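PDB 3CYJ: mandelate racemase/muconate lactonizing enzyme-like protein, which belongs to the enolase superfamily, pairing an N-terminal capping domain with a TIM-type barrel, and holds a sodium ion. Local coordinates for residues T20-D32 and G138-E150. Numbering follows the deposited sequence.
Sequences TDYPESDGTLQWD and GGFTSYPLRRLQE
Polar and aromatic packing joins the hairpin within residues 20-32 of the N-terminal domain to the loop that leads from barrel strand 132-137 into helix 145-157. Ser142 OG donates to Pro23 O at 2.6 Å, and Thr141 N reaches Ser25 O from above the carbonyl plane (3.1 Å). Ser25 OG and Thr141 OG1 share a further hydrogen bond of 2.8 Å. In both residues the hydroxyl oxygen sits between the backbone N and the carbonyl carbon (chi1 67° in Ser25, 43° in Thr141), a placement that lets the two meet.

Beside these bonds the Glu24 carboxylate lies nearly parallel to the Phe140 ring, planes 10° apart, with OE1 3.3 Å from CZ of Phe140. Trp31 meets the same phenyl with CZ2, the two side chains crossing almost at right angles. As in other enolase-superfamily members, where a loop of the capping domain closes over the barrel mouth, this hairpin reaches toward the metal end of the barrel; Asp26, close to its turn, makes a salt bridge with Arg90 of a second subunit, and its side chain lies about 6 Å from the sodium ion held by Asp194, Glu221 and Glu222. At the other end, the Arg147 guanidinium stacks on one face of Tyr22, centres 3.8 Å apart, while the phenol oxygen OH touches Pro144 CD. A water accepts from Tyr143 OH at 2.5 Å and donates to Asp21 OD1 and Glu24 OE2, bridging the two domains.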
loop_
_atom_site.group_PDB
_atom_site.type_symbol
_atom_site.label_atom_id
_atom_site.label_comp_id
_atom_site.label_asym_id
_atom_site.label_seq_id
_atom_site.Cartn_x
_atom_site.Cartn_y
_atom_site.Cartn_z
ATOM N N THR A 20 -13.834 20.964 41.499
ATOM C CA THR A 20 -14.730 19.865 41.187
ATOM C C THR A 20 -15.515 19.548 42.467
ATOM O O THR A 20 -15.051 19.852 43.576
ATOM C CB THR A 20 -13.947 18.600 40.707
ATOM O OG1 THR A 20 -12.896 18.286 41.639
ATOM C CG2 THR A 20 -13.255 18.870 39.356
ATOM N N ASP A 21 -16.690 18.932 42.333
ATOM C CA ASP A 21 -17.475 18.584 43.508
ATOM C C ASP A 21 -16.984 17.294 44.219
ATOM O O ASP A 21 -17.536 16.888 45.230
ATOM C CB ASP A 21 -18.988 18.578 43.188
ATOM C CG ASP A 21 -19.370 17.565 42.084
ATOM O OD1 ASP A 21 -18.489 16.841 41.584
ATOM O OD2 ASP A 21 -20.565 17.487 41.711
ATOM N N TYR A 22 -15.942 16.655 43.694
ATOM C CA TYR A 22 -15.361 15.455 44.310
ATOM C C TYR A 22 -13.981 15.354 43.668
ATOM O O TYR A 22 -13.767 15.939 42.594
ATOM C CB TYR A 22 -16.208 14.222 43.962
ATOM C CG TYR A 22 -15.876 12.966 44.743
ATOM C CD1 TYR A 22 -16.336 12.790 46.058
ATOM C CD2 TYR A 22 -15.126 11.928 44.160
ATOM C CE1 TYR A 22 -16.037 11.610 46.803
ATOM C CE2 TYR A 22 -14.829 10.740 44.895
ATOM C CZ TYR A 22 -15.287 10.602 46.220
ATOM O OH TYR A 22 -14.992 9.454 46.932
ATOM N N PRO A 23 -13.015 14.660 44.311
ATOM C CA PRO A 23 -11.736 14.461 43.552
ATOM C C PRO A 23 -11.977 13.610 42.271
ATOM O O PRO A 23 -12.676 12.585 42.339
ATOM C CB PRO A 23 -10.830 13.665 44.518
ATOM C CG PRO A 23 -11.583 13.506 45.822
ATOM C CD PRO A 23 -12.978 14.113 45.682
ATOM N N GLU A 24 -11.411 14.003 41.135
ATOM C CA GLU A 24 -11.734 13.297 39.885
ATOM C C GLU A 24 -10.503 12.732 39.191
ATOM O O GLU A 24 -9.410 13.286 39.265
ATOM C CB GLU A 24 -12.524 14.218 38.936
ATOM C CG GLU A 24 -13.959 14.561 39.437
ATOM C CD GLU A 24 -14.681 15.517 38.508
ATOM O OE1 GLU A 24 -14.148 15.801 37.420
ATOM O OE2 GLU A 24 -15.782 16.003 38.816
ATOM N N SER A 25 -10.676 11.618 38.492
ATOM C CA SER A 25 -9.539 11.057 37.779
ATOM C C SER A 25 -10.041 10.226 36.603
ATOM O O SER A 25 -11.230 9.890 36.509
ATOM C CB SER A 25 -8.689 10.220 38.712
ATOM O OG SER A 25 -9.429 9.070 39.101
ATOM N N ASP A 26 -9.125 9.890 35.709
ATOM C CA ASP A 26 -9.460 9.036 34.607
ATOM C C ASP A 26 -8.231 8.159 34.460
ATOM O O ASP A 26 -7.331 8.185 35.363
ATOM C CB ASP A 26 -9.830 9.832 33.334
ATOM C CG ASP A 26 -8.714 10.756 32.838
ATOM O OD1 ASP A 26 -7.512 10.408 32.971
ATOM O OD2 ASP A 26 -9.041 11.828 32.270
ATOM N N GLY A 27 -8.174 7.411 33.362
ATOM C CA GLY A 27 -7.086 6.488 33.171
ATOM C C GLY A 27 -5.714 7.133 33.237
ATOM O O GLY A 27 -4.798 6.520 33.688
ATOM N N THR A 28 -5.541 8.369 32.806
ATOM C CA THR A 28 -4.203 8.916 32.790
ATOM C C THR A 28 -4.040 10.267 33.526
ATOM O O THR A 28 -2.995 10.909 33.376
ATOM C CB THR A 28 -3.677 9.092 31.287
ATOM O OG1 THR A 28 -4.671 9.768 30.513
ATOM C CG2 THR A 28 -3.387 7.777 30.612
ATOM N N LEU A 29 -5.029 10.713 34.303
ATOM C CA LEU A 29 -4.912 12.023 34.947
ATOM C C LEU A 29 -5.821 12.196 36.183
ATOM O O LEU A 29 -6.853 11.542 36.290
ATOM C CB LEU A 29 -5.130 13.135 33.930
ATOM C CG LEU A 29 -4.697 14.576 34.279
ATOM C CD1 LEU A 29 -3.228 14.793 34.136
ATOM C CD2 LEU A 29 -5.393 15.561 33.383
ATOM N N GLN A 30 -5.409 13.060 37.117
ATOM C CA GLN A 30 -6.142 13.377 38.343
ATOM C C GLN A 30 -6.264 14.894 38.390
ATOM O O GLN A 30 -5.320 15.629 38.054
ATOM C CB GLN A 30 -5.382 12.907 39.595
ATOM C CG GLN A 30 -5.242 11.404 39.759
ATOM C CD GLN A 30 -4.418 11.022 41.038
ATOM O OE1 GLN A 30 -3.249 11.357 41.155
ATOM N NE2 GLN A 30 -5.049 10.327 41.978
ATOM N N TRP A 31 -7.428 15.371 38.809
ATOM C CA TRP A 31 -7.617 16.796 38.919
ATOM C C TRP A 31 -8.687 17.067 39.957
ATOM O O TRP A 31 -9.446 16.184 40.292
ATOM C CB TRP A 31 -7.956 17.454 37.541
ATOM C CG TRP A 31 -9.268 17.006 36.943
ATOM C CD1 TRP A 31 -10.448 17.718 36.921
ATOM C CD2 TRP A 31 -9.544 15.751 36.279
ATOM N NE1 TRP A 31 -11.424 16.985 36.278
ATOM C CE2 TRP A 31 -10.909 15.777 35.888
ATOM C CE3 TRP A 31 -8.764 14.626 35.956
ATOM C CZ2 TRP A 31 -11.534 14.697 35.205
ATOM C CZ3 TRP A 31 -9.377 13.550 35.279
ATOM C CH2 TRP A 31 -10.762 13.604 34.912
ATOM N N ASP A 32 -8.758 18.297 40.461
ATOM C CA ASP A 32 -9.740 18.632 41.480
ATOM C C ASP A 32 -10.268 20.038 41.253
ATOM O O ASP A 32 -10.791 20.683 42.162
ATOM C CB ASP A 32 -9.177 18.418 42.921
ATOM C CG ASP A 32 -8.086 19.469 43.311
ATOM O OD1 ASP A 32 -7.715 20.338 42.472
ATOM O OD2 ASP A 32 -7.603 19.428 44.487
ATOM N N GLY A 138 -19.363 11.213 32.848
ATOM C CA GLY A 138 -18.671 11.367 34.115
ATOM C C GLY A 138 -18.034 10.042 34.490
ATOM O O GLY A 138 -17.198 9.498 33.723
ATOM N N GLY A 139 -18.406 9.486 35.645
ATOM C CA GLY A 139 -18.059 8.090 35.978
ATOM C C GLY A 139 -16.567 7.946 36.186
ATOM O O GLY A 139 -15.961 6.926 35.777
ATOM N N PHE A 140 -15.987 8.961 36.830
ATOM C CA PHE A 140 -14.550 9.022 37.067
ATOM C C PHE A 140 -14.063 7.816 37.858
ATOM O O PHE A 140 -14.835 7.204 38.644
ATOM C CB PHE A 140 -14.164 10.349 37.722
ATOM C CG PHE A 140 -14.703 11.515 36.990
ATOM C CD1 PHE A 140 -14.094 11.947 35.810
ATOM C CD2 PHE A 140 -15.895 12.122 37.402
ATOM C CE1 PHE A 140 -14.664 13.007 35.074
ATOM C CE2 PHE A 140 -16.466 13.187 36.695
ATOM C CZ PHE A 140 -15.852 13.643 35.528
ATOM N N THR A 141 -12.795 7.483 37.620
ATOM C CA THR A 141 -12.168 6.335 38.232
ATOM C C THR A 141 -11.978 6.495 39.742
ATOM O O THR A 141 -11.811 5.492 40.472
ATOM C CB THR A 141 -10.845 5.936 37.509
ATOM O OG1 THR A 141 -10.097 7.129 37.208
ATOM C CG2 THR A 141 -11.154 5.155 36.208
ATOM N N SER A 142 -12.034 7.736 40.215
ATOM C CA SER A 142 -11.995 7.988 41.655
ATOM C C SER A 142 -13.330 7.706 42.382
ATOM O O SER A 142 -13.342 7.596 43.607
ATOM C CB SER A 142 -11.634 9.450 41.913
ATOM O OG SER A 142 -12.614 10.246 41.289
ATOM N N TYR A 143 -14.452 7.664 41.660
ATOM C CA TYR A 143 -15.751 7.436 42.308
ATOM C C TYR A 143 -15.854 6.059 42.971
ATOM O O TYR A 143 -15.624 5.012 42.317
ATOM C CB TYR A 143 -16.884 7.516 41.299
ATOM C CG TYR A 143 -17.292 8.905 40.902
ATOM C CD1 TYR A 143 -16.603 10.016 41.354
ATOM C CD2 TYR A 143 -18.349 9.103 40.029
ATOM C CE1 TYR A 143 -16.992 11.317 40.965
ATOM C CE2 TYR A 143 -18.738 10.368 39.651
ATOM C CZ TYR A 143 -18.057 11.468 40.106
ATOM O OH TYR A 143 -18.478 12.731 39.682
ATOM N N PRO A 144 -16.266 6.027 44.249
ATOM C CA PRO A 144 -16.653 4.690 44.729
ATOM C C PRO A 144 -17.886 4.227 43.952
ATOM O O PRO A 144 -18.551 5.046 43.337
ATOM C CB PRO A 144 -16.979 4.919 46.228
ATOM C CG PRO A 144 -16.372 6.304 46.568
ATOM C CD PRO A 144 -16.472 7.082 45.255
ATOM N N LEU A 145 -18.175 2.927 44.001
ATOM C CA LEU A 145 -19.254 2.270 43.226
ATOM C C LEU A 145 -20.662 2.903 43.318
ATOM O O LEU A 145 -21.346 3.068 42.303
ATOM C CB LEU A 145 -19.347 0.833 43.698
ATOM C CG LEU A 145 -18.759 -0.360 42.969
ATOM C CD1 LEU A 145 -17.802 0.012 41.858
ATOM C CD2 LEU A 145 -18.116 -1.267 43.991
ATOM N N ARG A 146 -21.070 3.269 44.539
ATOM C CA ARG A 146 -22.361 3.928 44.823
ATOM C C ARG A 146 -22.459 5.259 44.119
ATOM O O ARG A 146 -23.498 5.584 43.535
ATOM C CB ARG A 146 -22.608 4.130 46.356
ATOM N N ARG A 147 -21.386 6.042 44.174
ATOM C CA ARG A 147 -21.441 7.374 43.620
ATOM C C ARG A 147 -21.444 7.306 42.057
ATOM O O ARG A 147 -22.101 8.116 41.366
ATOM C CB ARG A 147 -20.328 8.246 44.215
ATOM C CG ARG A 147 -19.715 9.213 43.246
ATOM C CD ARG A 147 -19.233 10.518 43.809
ATOM N NE ARG A 147 -19.062 10.591 45.249
ATOM C CZ ARG A 147 -19.379 11.686 45.925
ATOM N NH1 ARG A 147 -19.229 11.730 47.238
ATOM N NH2 ARG A 147 -19.871 12.738 45.266
ATOM N N LEU A 148 -20.739 6.319 41.526
ATOM C CA LEU A 148 -20.776 6.017 40.090
ATOM C C LEU A 148 -22.209 5.612 39.675
ATOM O O LEU A 148 -22.771 6.132 38.708
ATOM C CB LEU A 148 -19.754 4.907 39.792
ATOM C CG LEU A 148 -19.799 4.207 38.430
ATOM C CD1 LEU A 148 -19.417 5.196 37.285
ATOM C CD2 LEU A 148 -18.894 2.949 38.403
ATOM N N GLN A 149 -22.822 4.699 40.431
ATOM C CA GLN A 149 -24.206 4.294 40.138
ATOM C C GLN A 149 -25.206 5.439 40.214
ATOM O O GLN A 149 -26.118 5.511 39.412
ATOM C CB GLN A 149 -24.635 3.190 41.094
ATOM C CG GLN A 149 -23.906 1.911 40.911
ATOM C CD GLN A 149 -24.554 0.775 41.702
ATOM O OE1 GLN A 149 -24.614 0.832 42.915
ATOM N NE2 GLN A 149 -25.020 -0.274 41.001
ATOM N N GLU A 150 -25.020 6.349 41.166
ATOM C CA GLU A 150 -25.973 7.437 41.348
ATOM C C GLU A 150 -25.848 8.462 40.239
ATOM O O GLU A 150 -26.850 9.051 39.775
ATOM C CB GLU A 150 -25.830 8.098 42.734
ATOM C CG GLU A 150 -26.478 7.254 43.849
ATOM C CD GLU A 150 -26.092 7.665 45.299
ATOM O OE1 GLU A 150 -26.918 7.388 46.233
ATOM O OE2 GLU A 150 -24.984 8.239 45.511
HETATM O O HOH W 1 -17.121 14.615 40.624
#